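Local coordinates for lipolytic enzyme, g-d-s-l (PDB 2W47), which carries a family 6 carbohydrate-binding module, a beta-sandwich domain that here holds a glycan next to a calcium ion, at residues Y7-A12 and A17-V22; C30-H35 and G40-N45; R68-T73 and P121-L126. All blocks are in the same frame, centred on the assembly; numbering follows the deposited sequence. Where two conformers were deposited one is given.

Read from the N terminus, the three contacts close one after another, and none nests within or crosses another. Contact 1 (7-12 with 17-22) closes a short loop containing strand 13-15 and sets the turn after strand 5-8 against strand 17-20. Contact 2 (30-35 with 40-45) closes an even simpler connection without strand or helix, joining the two-stranded sheet to the five-stranded one. Contact 3 (68-73 with 121-126) spans a far longer excursion and ties the five-stranded sheet to the four-stranded one. Side by side in space, they illustrate how a beta-sandwich builds a binding site at the end of its core: all three contribute residues to the same sugar.

Contact 1. Residues Y7-A12 and A17-V22; sequences YQAEDA and AILETV. With AQA (4-deoxy-beta-L-threo-hex-4-enopyranuronic acid), chain B.
Of the CA atoms, those of E10 and L19 come nearest, 7.0 Å apart, where the 3-10 segment 9-11 passes strand 17-20, and no hydrogen bond joins the two segments. Instead, one forked side chain does the work. L19 spreads its two methyls along the turn: CD1 lies 3.9 Å from E10 CA, while CD2 reaches the neighbouring residue, 3.7 Å from A9 O and 4.0 Å from A9 CB. With CG opposite its carbonyl carbon (chi1 -61°) and the chain straight beyond, the fork arrives end-on and touches backbone as much as side chain. E10 contributes mainly its main chain and CB, for its carboxylate leads off toward S29, to which OE2 is hydrogen-bonded.

The turn is held by its own bonds. The amides of D11 and A12 return to the carbonyls of Q8 and A9, and A9 N donates to Q8 OE1 at 3.3 Å, tilted 27° from the carbonyl plane.

The next residue of the strand shows how alternation divides the labour. E20 leads away from the 3-10 segment to the bound AQA, its chain extended beyond CG, and OE1 stands 2.8 Å from the sugar's O3. Hydrogen bonds of OE1 with Y31 OH and of OE2 with N33 ND2 hold both carboxylate oxygens and should fix the rotation of the group in the glycan pocket.

In the fold, strand 17-20 pairs antiparallel with strand 31-34, whose V32 packs against both A9 and L19. Strand 5-8, leading into the turn, runs along the edge of the four-stranded sheet beside strand 122-130, so the contact joins that edge to the small two-stranded sheet.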
loop_
_atom_site.group_PDB
_atom_site.type_symbol
_atom_site.label_atom_id
_atom_site.label_comp_id
_atom_site.label_asym_id
_atom_site.label_seq_id
_atom_site.Cartn_x
_atom_site.Cartn_y
_atom_site.Cartn_z
ATOM N N TYR A 7 4.767 8.257 -0.494
ATOM C CA TYR A 7 3.764 8.430 -1.533
ATOM C C TYR A 7 2.426 8.537 -0.825
ATOM O O TYR A 7 1.892 7.542 -0.325
ATOM C CB TYR A 7 3.819 7.256 -2.520
ATOM C CG TYR A 7 5.085 7.298 -3.331
ATOM C CD1 TYR A 7 5.134 7.983 -4.545
ATOM C CD2 TYR A 7 6.259 6.716 -2.856
ATOM C CE1 TYR A 7 6.312 8.057 -5.278
ATOM C CE2 TYR A 7 7.440 6.787 -3.581
ATOM C CZ TYR A 7 7.461 7.461 -4.784
ATOM O OH TYR A 7 8.623 7.549 -5.519
ATOM N N GLN A 8 1.909 9.761 -0.734
ATOM C CA GLN A 8 0.705 10.003 0.047
ATOM C C GLN A 8 -0.559 9.521 -0.659
ATOM O O GLN A 8 -0.588 9.373 -1.877
ATOM C CB GLN A 8 0.568 11.490 0.423
ATOM C CG GLN A 8 1.261 11.866 1.745
ATOM C CD GLN A 8 0.570 11.251 2.945
ATOM O OE1 GLN A 8 -0.560 10.768 2.836
ATOM N NE2 GLN A 8 1.241 11.267 4.098
ATOM N N ALA A 9 -1.605 9.289 0.128
ATOM C CA ALA A 9 -2.887 8.805 -0.390
ATOM C C ALA A 9 -3.394 9.650 -1.561
ATOM O O ALA A 9 -3.849 9.106 -2.580
ATOM C CB ALA A 9 -3.930 8.771 0.734
ATOM N N GLU A 10 -3.297 10.973 -1.425
ATOM C CA GLU A 10 -3.861 11.889 -2.424
ATOM C C GLU A 10 -3.158 11.790 -3.782
ATOM O O GLU A 10 -3.687 12.251 -4.800
ATOM C CB GLU A 10 -3.847 13.350 -1.913
ATOM C CG GLU A 10 -2.432 13.968 -1.853
ATOM C CD GLU A 10 -2.261 15.215 -0.981
ATOM O OE1 GLU A 10 -1.103 15.472 -0.582
ATOM O OE2 GLU A 10 -3.237 15.936 -0.687
ATOM N N ASP A 11 -1.965 11.199 -3.805
ATOM C CA ASP A 11 -1.197 11.103 -5.050
ATOM C C ASP A 11 -1.361 9.768 -5.771
ATOM O O ASP A 11 -0.818 9.560 -6.863
ATOM C CB ASP A 11 0.262 11.446 -4.800
ATOM C CG ASP A 11 0.452 12.930 -4.489
ATOM O OD1 ASP A 11 -0.166 13.779 -5.175
ATOM O OD2 ASP A 11 1.189 13.250 -3.546
ATOM N N ALA A 12 -2.135 8.876 -5.166
ATOM C CA ALA A 12 -2.445 7.603 -5.781
ATOM C C ALA A 12 -3.520 7.757 -6.841
ATOM O O ALA A 12 -4.285 8.721 -6.843
ATOM C CB ALA A 12 -2.913 6.621 -4.724
ATOM N N ALA A 17 -12.471 2.980 -4.435
ATOM C CA ALA A 17 -11.910 3.401 -3.170
ATOM C C ALA A 17 -12.086 4.916 -3.140
ATOM O O ALA A 17 -12.263 5.537 -4.199
ATOM C CB ALA A 17 -10.441 3.026 -3.109
ATOM N N ILE A 18 -12.053 5.493 -1.943
ATOM C CA ILE A 18 -12.170 6.941 -1.774
ATOM C C ILE A 18 -11.036 7.484 -0.920
ATOM O O ILE A 18 -10.322 6.719 -0.266
ATOM C CB ILE A 18 -13.531 7.333 -1.137
ATOM C CG1 ILE A 18 -13.619 6.870 0.335
ATOM C CG2 ILE A 18 -14.685 6.806 -1.992
ATOM C CD1 ILE A 18 -14.871 7.320 1.094
ATOM N N LEU A 19 -10.881 8.807 -0.925
ATOM C CA LEU A 19 -10.024 9.504 0.018
ATOM C C LEU A 19 -10.928 10.039 1.115
ATOM O O LEU A 19 -11.946 10.682 0.832
ATOM C CB LEU A 19 -9.310 10.671 -0.666
ATOM C CG LEU A 19 -8.397 10.309 -1.837
ATOM C CD1 LEU A 19 -7.758 11.551 -2.445
ATOM C CD2 LEU A 19 -7.332 9.308 -1.396
ATOM N N GLU A 20 -10.572 9.771 2.366
ATOM C CA GLU A 20 -11.378 10.247 3.485
ATOM C C GLU A 20 -10.507 10.651 4.663
ATOM O O GLU A 20 -9.280 10.465 4.645
ATOM C CB GLU A 20 -12.439 9.221 3.890
ATOM C CG GLU A 20 -11.904 8.021 4.616
ATOM C CD GLU A 20 -12.987 7.100 5.140
ATOM O OE1 GLU A 20 -12.702 6.406 6.138
ATOM O OE2 GLU A 20 -14.097 7.052 4.559
ATOM N N THR A 21 -11.163 11.211 5.679
ATOM C CA THR A 21 -10.470 11.756 6.851
ATOM C C THR A 21 -11.140 11.312 8.149
ATOM O O THR A 21 -10.856 11.860 9.211
ATOM C CB THR A 21 -10.505 13.287 6.839
ATOM O OG1 THR A 21 -11.875 13.692 6.844
ATOM C CG2 THR A 21 -9.819 13.856 5.604
ATOM N N VAL A 22 -12.021 10.316 8.056
ATOM C CA VAL A 22 -12.877 9.904 9.178
ATOM C C VAL A 22 -12.128 9.503 10.445
ATOM O O VAL A 22 -12.424 10.000 11.528
ATOM C CB VAL A 22 -13.822 8.753 8.749
ATOM C CG1 VAL A 22 -14.659 8.238 9.925
ATOM C CG2 VAL A 22 -14.722 9.222 7.623
HETATM O O6A AQA B . -14.868 -1.430 6.858
HETATM C C6 AQA B . -14.220 -0.402 6.513
HETATM O O6B AQA B . -13.469 -0.387 5.504
HETATM C C5 AQA B . -14.331 0.705 7.249
HETATM O O5 AQA B . -15.188 0.626 8.424
HETATM C C4 AQA B . -13.653 1.832 6.931
HETATM C C3 AQA B . -13.965 3.136 7.638
HETATM O O3 AQA B . -12.855 4.044 7.587
HETATM C C2 AQA B . -14.306 2.808 9.086
HETATM O O2 AQA B . -14.637 3.991 9.816
HETATM C C1 AQA B . -15.480 1.836 9.132
#

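Contact 2. Residues C30-H35 and G40-N45; sequences CYVNYH and GYIEWN. With CA (calcium ion), chain C; AQA (4-deoxy-beta-L-threo-hex-4-enopyranuronic acid), chain B.
G40 opens the second segment by meeting Y34 at the rim of its ring, where G40 O lies in the ring plane, 3.4 Å from Y34 CE2. A water accepts weakly from G40 N and donates to H35 O, bridging the ends of the two segments. At Y41 the backbone takes over, with CA 3.7 Å from Y34 CE2 in an oblique approach, while the side chain turns away to a cation-pi contact with R111. I42, modelled in two conformers, points back. In the one described, I42 CG2 lies 3.5 Å from V32 CG1, and I42 CG1 3.3 Å from Y34 OH. The tyrosine side chain crosses that of I42 nearly at a right angle, and its hydroxyl is hydrogen-bonded to A112 O. Strands 31-34 and 41-45 run roughly antiparallel at 146°, but their axes stay 8.5 Å apart, so side chains rather than backbone bonds fill the interval.

On the side turned from segment 40-45, N33, with CG anti to its N (chi1 170°), delivers OD1 to the calcium ion at 2.2 Å, and Y34 O binds the ion at 2.3 Å. N36 OD1, AQA O6B and three waters complete seven ligands, one water also accepting from Y34 N. The chemistry is thus two-sided: apolar packing anchors the strand from within, while the protein's neutral oxygens leave the sugar carboxylate to supply negative charge, which would probably couple the grip on calcium to the presence of the glycan.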
loop_
_atom_site.group_PDB
_atom_site.type_symbol
_atom_site.label_atom_id
_atom_site.label_comp_id
_atom_site.label_asym_id
_atom_site.label_seq_id
_atom_site.Cartn_x
_atom_site.Cartn_y
_atom_site.Cartn_z
ATOM N N CYS A 30 -5.122 13.018 4.046
ATOM C CA CYS A 30 -6.183 12.020 4.039
ATOM C C CYS A 30 -5.581 10.630 3.925
ATOM O O CYS A 30 -4.364 10.464 3.900
ATOM C CB CYS A 30 -7.134 12.276 2.853
ATOM S SG CYS A 30 -6.332 12.213 1.221
ATOM N N TYR A 31 -6.454 9.633 3.842
ATOM C CA TYR A 31 -6.052 8.254 3.596
ATOM C C TYR A 31 -7.075 7.618 2.658
ATOM O O TYR A 31 -8.141 8.197 2.402
ATOM C CB TYR A 31 -5.941 7.480 4.917
ATOM C CG TYR A 31 -7.245 7.386 5.683
ATOM C CD1 TYR A 31 -8.158 6.357 5.426
ATOM C CD2 TYR A 31 -7.566 8.320 6.668
ATOM C CE1 TYR A 31 -9.360 6.264 6.120
ATOM C CE2 TYR A 31 -8.762 8.232 7.381
ATOM C CZ TYR A 31 -9.648 7.199 7.110
ATOM O OH TYR A 31 -10.830 7.120 7.807
ATOM N N VAL A 32 -6.742 6.439 2.141
ATOM C CA VAL A 32 -7.647 5.707 1.258
ATOM C C VAL A 32 -8.518 4.738 2.041
ATOM O O VAL A 32 -8.027 3.972 2.858
ATOM C CB VAL A 32 -6.882 4.900 0.192
ATOM C CG1 VAL A 32 -7.860 4.241 -0.769
ATOM C CG2 VAL A 32 -5.928 5.792 -0.580
ATOM N N ASN A 33 -9.817 4.778 1.766
ATOM C CA ASN A 33 -10.765 3.793 2.259
ATOM C C ASN A 33 -11.341 3.062 1.057
ATOM O O ASN A 33 -12.033 3.662 0.236
ATOM C CB ASN A 33 -11.848 4.498 3.082
ATOM C CG ASN A 33 -13.021 3.603 3.440
ATOM O OD1 ASN A 33 -12.986 2.383 3.263
ATOM N ND2 ASN A 33 -14.090 4.224 3.922
ATOM N N TYR A 34 -11.011 1.775 0.939
ATOM C CA TYR A 34 -11.491 0.939 -0.154
ATOM C C TYR A 34 -12.995 0.741 -0.047
ATOM O O TYR A 34 -13.528 0.637 1.054
ATOM C CB TYR A 34 -10.841 -0.443 -0.062
ATOM C CG TYR A 34 -9.408 -0.549 -0.545
ATOM C CD1 TYR A 34 -8.351 -0.042 0.204
ATOM C CD2 TYR A 34 -9.108 -1.226 -1.722
ATOM C CE1 TYR A 34 -7.036 -0.172 -0.219
ATOM C CE2 TYR A 34 -7.791 -1.368 -2.160
ATOM C CZ TYR A 34 -6.764 -0.828 -1.406
ATOM O OH TYR A 34 -5.449 -0.943 -1.805
ATOM N N HIS A 35 -13.692 0.656 -1.179
ATOM C CA HIS A 35 -15.058 0.130 -1.150
ATOM C C HIS A 35 -15.021 -1.264 -0.539
ATOM O O HIS A 35 -14.059 -2.014 -0.742
ATOM C CB HIS A 35 -15.634 0.016 -2.559
ATOM C CG HIS A 35 -15.975 1.324 -3.200
ATOM N ND1 HIS A 35 -15.716 2.546 -2.614
ATOM C CD2 HIS A 35 -16.536 1.594 -4.403
ATOM C CE1 HIS A 35 -16.122 3.512 -3.421
ATOM N NE2 HIS A 35 -16.613 2.959 -4.517
ATOM N N GLY A 40 -11.222 -3.368 -5.523
ATOM C CA GLY A 40 -10.751 -1.990 -5.423
ATOM C C GLY A 40 -9.240 -1.968 -5.418
ATOM O O GLY A 40 -8.586 -2.956 -5.045
ATOM N N TYR A 41 -8.651 -0.853 -5.837
ATOM C CA TYR A 41 -7.203 -0.764 -5.791
ATOM C C TYR A 41 -6.673 0.627 -5.597
ATOM O O TYR A 41 -7.370 1.611 -5.834
ATOM C CB TYR A 41 -6.539 -1.403 -7.026
ATOM C CG TYR A 41 -6.780 -0.738 -8.374
ATOM C CD1 TYR A 41 -6.101 0.431 -8.743
ATOM C CD2 TYR A 41 -7.634 -1.325 -9.305
ATOM C CE1 TYR A 41 -6.315 1.024 -10.007
ATOM C CE2 TYR A 41 -7.839 -0.754 -10.559
ATOM C CZ TYR A 41 -7.182 0.412 -10.900
ATOM O OH TYR A 41 -7.417 0.966 -12.149
ATOM N N ILE A 42 -5.421 0.688 -5.150
ATOM C CA ILE A 42 -4.651 1.922 -5.078
ATOM C C ILE A 42 -3.361 1.696 -5.858
ATOM O O ILE A 42 -2.735 0.634 -5.758
ATOM C CB ILE A 42 -4.332 2.341 -3.619
ATOM C CG1 ILE A 42 -3.401 1.327 -2.944
ATOM C CG2 ILE A 42 -5.623 2.549 -2.838
ATOM C CD1 ILE A 42 -3.177 1.565 -1.460
ATOM N N GLU A 43 -2.980 2.693 -6.649
ATOM C CA GLU A 43 -1.819 2.580 -7.512
ATOM C C GLU A 43 -0.983 3.835 -7.414
ATOM O O GLU A 43 -1.509 4.942 -7.483
ATOM C CB GLU A 43 -2.281 2.370 -8.947
ATOM C CG GLU A 43 -1.172 2.220 -9.951
ATOM C CD GLU A 43 -1.718 1.853 -11.300
ATOM O OE1 GLU A 43 -2.051 0.667 -11.504
ATOM O OE2 GLU A 43 -1.807 2.750 -12.176
ATOM N N TRP A 44 0.324 3.657 -7.264
ATOM C CA TRP A 44 1.238 4.781 -7.289
ATOM C C TRP A 44 2.279 4.611 -8.375
ATOM O O TRP A 44 2.703 3.491 -8.688
ATOM C CB TRP A 44 1.977 4.905 -5.962
ATOM C CG TRP A 44 1.230 5.535 -4.837
ATOM C CD1 TRP A 44 1.044 6.871 -4.614
ATOM C CD2 TRP A 44 0.639 4.856 -3.727
ATOM N NE1 TRP A 44 0.355 7.062 -3.441
ATOM C CE2 TRP A 44 0.096 5.842 -2.877
ATOM C CE3 TRP A 44 0.511 3.507 -3.373
ATOM C CZ2 TRP A 44 -0.557 5.527 -1.695
ATOM C CZ3 TRP A 44 -0.146 3.196 -2.196
ATOM C CH2 TRP A 44 -0.672 4.204 -1.374
ATOM N N ASN A 45 2.691 5.745 -8.936
ATOM C CA ASN A 45 3.848 5.808 -9.810
ATOM C C ASN A 45 5.080 6.108 -8.969
ATOM O O ASN A 45 5.275 7.225 -8.490
ATOM C CB ASN A 45 3.628 6.871 -10.886
ATOM C CG ASN A 45 2.619 6.440 -11.916
ATOM O OD1 ASN A 45 2.701 5.342 -12.459
ATOM N ND2 ASN A 45 1.660 7.319 -12.205
HETATM CA CA CA C . -13.229 0.162 3.330
HETATM O O6A AQA B . -14.868 -1.430 6.858
HETATM C C6 AQA B . -14.220 -0.402 6.513
HETATM O O6B AQA B . -13.469 -0.387 5.504
HETATM C C5 AQA B . -14.331 0.705 7.249
HETATM O O5 AQA B . -15.188 0.626 8.424
HETATM C C4 AQA B . -13.653 1.832 6.931
HETATM C C3 AQA B . -13.965 3.136 7.638
HETATM O O3 AQA B . -12.855 4.044 7.587
HETATM C C2 AQA B . -14.306 2.808 9.086
HETATM O O2 AQA B . -14.637 3.991 9.816
HETATM C C1 AQA B . -15.480 1.836 9.132
HETATM O O HOH W 1 -10.671 0.344 3.395
HETATM O O HOH W 2 -12.156 -2.880 -2.681
HETATM O O HOH W 3 -15.387 0.942 3.885
HETATM O O HOH W 4 -12.557 -1.936 2.599
#

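Contact 3. Residues R68-T73 and P121-L126; sequences RPMRIT and PNVDYL. With AQA (4-deoxy-beta-L-threo-hex-4-enopyranuronic acid), chain B.
M70 and P121 form the apolar centre of the contact: the methionine chain bends at chi3 (-81°) and places CE 3.7 Å from P121 CD. The same methyl also reaches V123 CG2, more loosely, at 4.3 Å. R68 adds its aliphatic stem, CB lying 3.9 Å from P121 CD and CD 3.8 Å from P121 N, so the proline is bordered by both side chains.

The polar bonds go to the sugar rather than across the segments. Extended from CG to NE, R68 reaches past the proline and grips the AQA carboxylate with both terminal nitrogens, NH1 to O6B at 2.9 Å and NH2 to O6A at 2.8 Å. Both bonds are nearly straight and form a bidentate pair. A salt bridge of NH2 with D118 and a hydrogen bond of NH1 to G120 O steady the guanidinium. From the other segment, N122 ND2 donates to AQA O3 at 2.9 Å.

Strand 70-74 lies between strands 106-114 and 77-83 of the five-stranded sheet, and strand 122-130 between 5-8 and 52-61 of the four-stranded one. The contact therefore bridges the sandwich, with Y34 of strand 31-34 packing on both M70 and V123.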
loop_
_atom_site.group_PDB
_atom_site.type_symbol
_atom_site.label_atom_id
_atom_site.label_comp_id
_atom_site.label_asym_id
_atom_site.label_seq_id
_atom_site.Cartn_x
_atom_site.Cartn_y
_atom_site.Cartn_z
ATOM N N ARG A 68 -7.296 -8.491 5.658
ATOM C CA ARG A 68 -7.746 -7.911 4.387
ATOM C C ARG A 68 -6.606 -8.018 3.382
ATOM O O ARG A 68 -5.871 -7.050 3.158
ATOM C CB ARG A 68 -8.169 -6.451 4.585
ATOM C CG ARG A 68 -9.474 -6.334 5.353
ATOM C CD ARG A 68 -10.003 -4.915 5.370
ATOM N NE ARG A 68 -11.365 -4.845 5.895
ATOM C CZ ARG A 68 -12.084 -3.728 5.921
ATOM N NH1 ARG A 68 -11.568 -2.591 5.457
ATOM N NH2 ARG A 68 -13.319 -3.745 6.407
ATOM N N PRO A 69 -6.442 -9.207 2.785
ATOM C CA PRO A 69 -5.289 -9.450 1.930
ATOM C C PRO A 69 -5.381 -8.689 0.612
ATOM O O PRO A 69 -6.484 -8.405 0.112
ATOM C CB PRO A 69 -5.334 -10.968 1.709
ATOM C CG PRO A 69 -6.788 -11.304 1.814
ATOM C CD PRO A 69 -7.310 -10.401 2.885
ATOM N N MET A 70 -4.220 -8.343 0.067
ATOM C CA MET A 70 -4.165 -7.638 -1.211
ATOM C C MET A 70 -3.128 -8.229 -2.130
ATOM O O MET A 70 -2.080 -8.705 -1.688
ATOM C CB MET A 70 -3.911 -6.140 -1.024
ATOM C CG MET A 70 -4.948 -5.465 -0.152
ATOM S SD MET A 70 -5.132 -3.709 -0.516
ATOM C CE MET A 70 -3.749 -3.020 0.395
ATOM N N ARG A 71 -3.447 -8.202 -3.418
ATOM C CA ARG A 71 -2.556 -8.645 -4.473
ATOM C C ARG A 71 -1.681 -7.463 -4.875
ATOM O O ARG A 71 -2.197 -6.410 -5.254
ATOM C CB ARG A 71 -3.403 -9.104 -5.662
ATOM C CG ARG A 71 -2.718 -10.040 -6.647
ATOM C CD ARG A 71 -3.656 -10.448 -7.786
ATOM N NE ARG A 71 -4.869 -11.106 -7.300
ATOM C CZ ARG A 71 -6.067 -10.526 -7.226
ATOM N NH1 ARG A 71 -7.097 -11.216 -6.763
ATOM N NH2 ARG A 71 -6.240 -9.267 -7.609
ATOM N N ILE A 72 -0.372 -7.632 -4.784
ATOM C CA ILE A 72 0.567 -6.563 -5.101
ATOM C C ILE A 72 1.213 -6.813 -6.440
ATOM O O ILE A 72 1.793 -7.876 -6.677
ATOM C CB ILE A 72 1.656 -6.407 -4.012
ATOM C CG1 ILE A 72 1.046 -6.472 -2.603
ATOM C CG2 ILE A 72 2.473 -5.125 -4.245
ATOM C CD1 ILE A 72 -0.040 -5.430 -2.309
ATOM N N THR A 73 1.120 -5.812 -7.305
ATOM C CA THR A 73 1.734 -5.884 -8.620
ATOM C C THR A 73 2.723 -4.740 -8.828
ATOM O O THR A 73 2.522 -3.628 -8.338
ATOM C CB THR A 73 0.690 -5.889 -9.762
ATOM O OG1 THR A 73 -0.183 -4.758 -9.630
ATOM C CG2 THR A 73 -0.139 -7.160 -9.745
ATOM N N PRO A 121 -7.543 -2.762 3.458
ATOM C CA PRO A 121 -7.417 -1.972 4.675
ATOM C C PRO A 121 -7.483 -0.490 4.313
ATOM O O PRO A 121 -7.337 -0.122 3.139
ATOM C CB PRO A 121 -6.002 -2.306 5.158
ATOM C CG PRO A 121 -5.249 -2.599 3.901
ATOM C CD PRO A 121 -6.254 -3.370 3.073
ATOM N N ASN A 122 -7.689 0.359 5.309
ATOM C CA ASN A 122 -7.478 1.789 5.089
ATOM C C ASN A 122 -5.985 2.032 4.960
ATOM O O ASN A 122 -5.195 1.481 5.734
ATOM C CB ASN A 122 -8.054 2.613 6.228
ATOM C CG ASN A 122 -9.567 2.645 6.218
ATOM O OD1 ASN A 122 -10.212 2.270 5.239
ATOM N ND2 ASN A 122 -10.152 3.111 7.326
ATOM N N VAL A 123 -5.585 2.830 3.972
ATOM C CA VAL A 123 -4.157 3.009 3.662
ATOM C C VAL A 123 -3.772 4.487 3.701
ATOM O O VAL A 123 -4.330 5.324 2.963
ATOM C CB VAL A 123 -3.766 2.391 2.296
ATOM C CG1 VAL A 123 -2.306 2.654 1.998
ATOM C CG2 VAL A 123 -4.037 0.875 2.290
ATOM N N ASP A 124 -2.828 4.802 4.578
ATOM C CA ASP A 124 -2.382 6.167 4.806
ATOM C C ASP A 124 -1.404 6.634 3.728
ATOM O O ASP A 124 -1.523 7.752 3.198
ATOM C CB ASP A 124 -1.710 6.224 6.184
ATOM C CG ASP A 124 -1.361 7.624 6.617
ATOM O OD1 ASP A 124 -2.033 8.579 6.182
ATOM O OD2 ASP A 124 -0.423 7.760 7.433
ATOM N N TYR A 125 -0.430 5.782 3.426
ATOM C CA TYR A 125 0.611 6.073 2.445
ATOM C C TYR A 125 1.398 4.824 2.109
ATOM O O TYR A 125 1.253 3.786 2.771
ATOM C CB TYR A 125 1.565 7.172 2.944
ATOM C CG TYR A 125 2.347 6.894 4.215
ATOM C CD1 TYR A 125 3.331 5.901 4.261
ATOM C CD2 TYR A 125 2.164 7.685 5.340
ATOM C CE1 TYR A 125 4.075 5.674 5.420
ATOM C CE2 TYR A 125 2.905 7.473 6.494
ATOM C CZ TYR A 125 3.857 6.464 6.525
ATOM O OH TYR A 125 4.601 6.237 7.664
ATOM N N LEU A 126 2.225 4.943 1.076
ATOM C CA LEU A 126 3.233 3.959 0.741
ATOM C C LEU A 126 4.582 4.635 0.924
ATOM O O LEU A 126 4.821 5.703 0.373
ATOM C CB LEU A 126 3.063 3.499 -0.709
ATOM C CG LEU A 126 4.189 2.656 -1.316
ATOM C CD1 LEU A 126 4.293 1.290 -0.655
ATOM C CD2 LEU A 126 3.997 2.515 -2.818
HETATM O O6A AQA B . -14.868 -1.430 6.858
HETATM C C6 AQA B . -14.220 -0.402 6.513
HETATM O O6B AQA B . -13.469 -0.387 5.504
HETATM C C5 AQA B . -14.331 0.705 7.249
HETATM O O5 AQA B . -15.188 0.626 8.424
HETATM C C4 AQA B . -13.653 1.832 6.931
HETATM C C3 AQA B . -13.965 3.136 7.638
HETATM O O3 AQA B . -12.855 4.044 7.587
HETATM C C2 AQA B . -14.306 2.808 9.086
HETATM O O2 AQA B . -14.637 3.991 9.816
HETATM C C1 AQA B . -15.480 1.836 9.132
#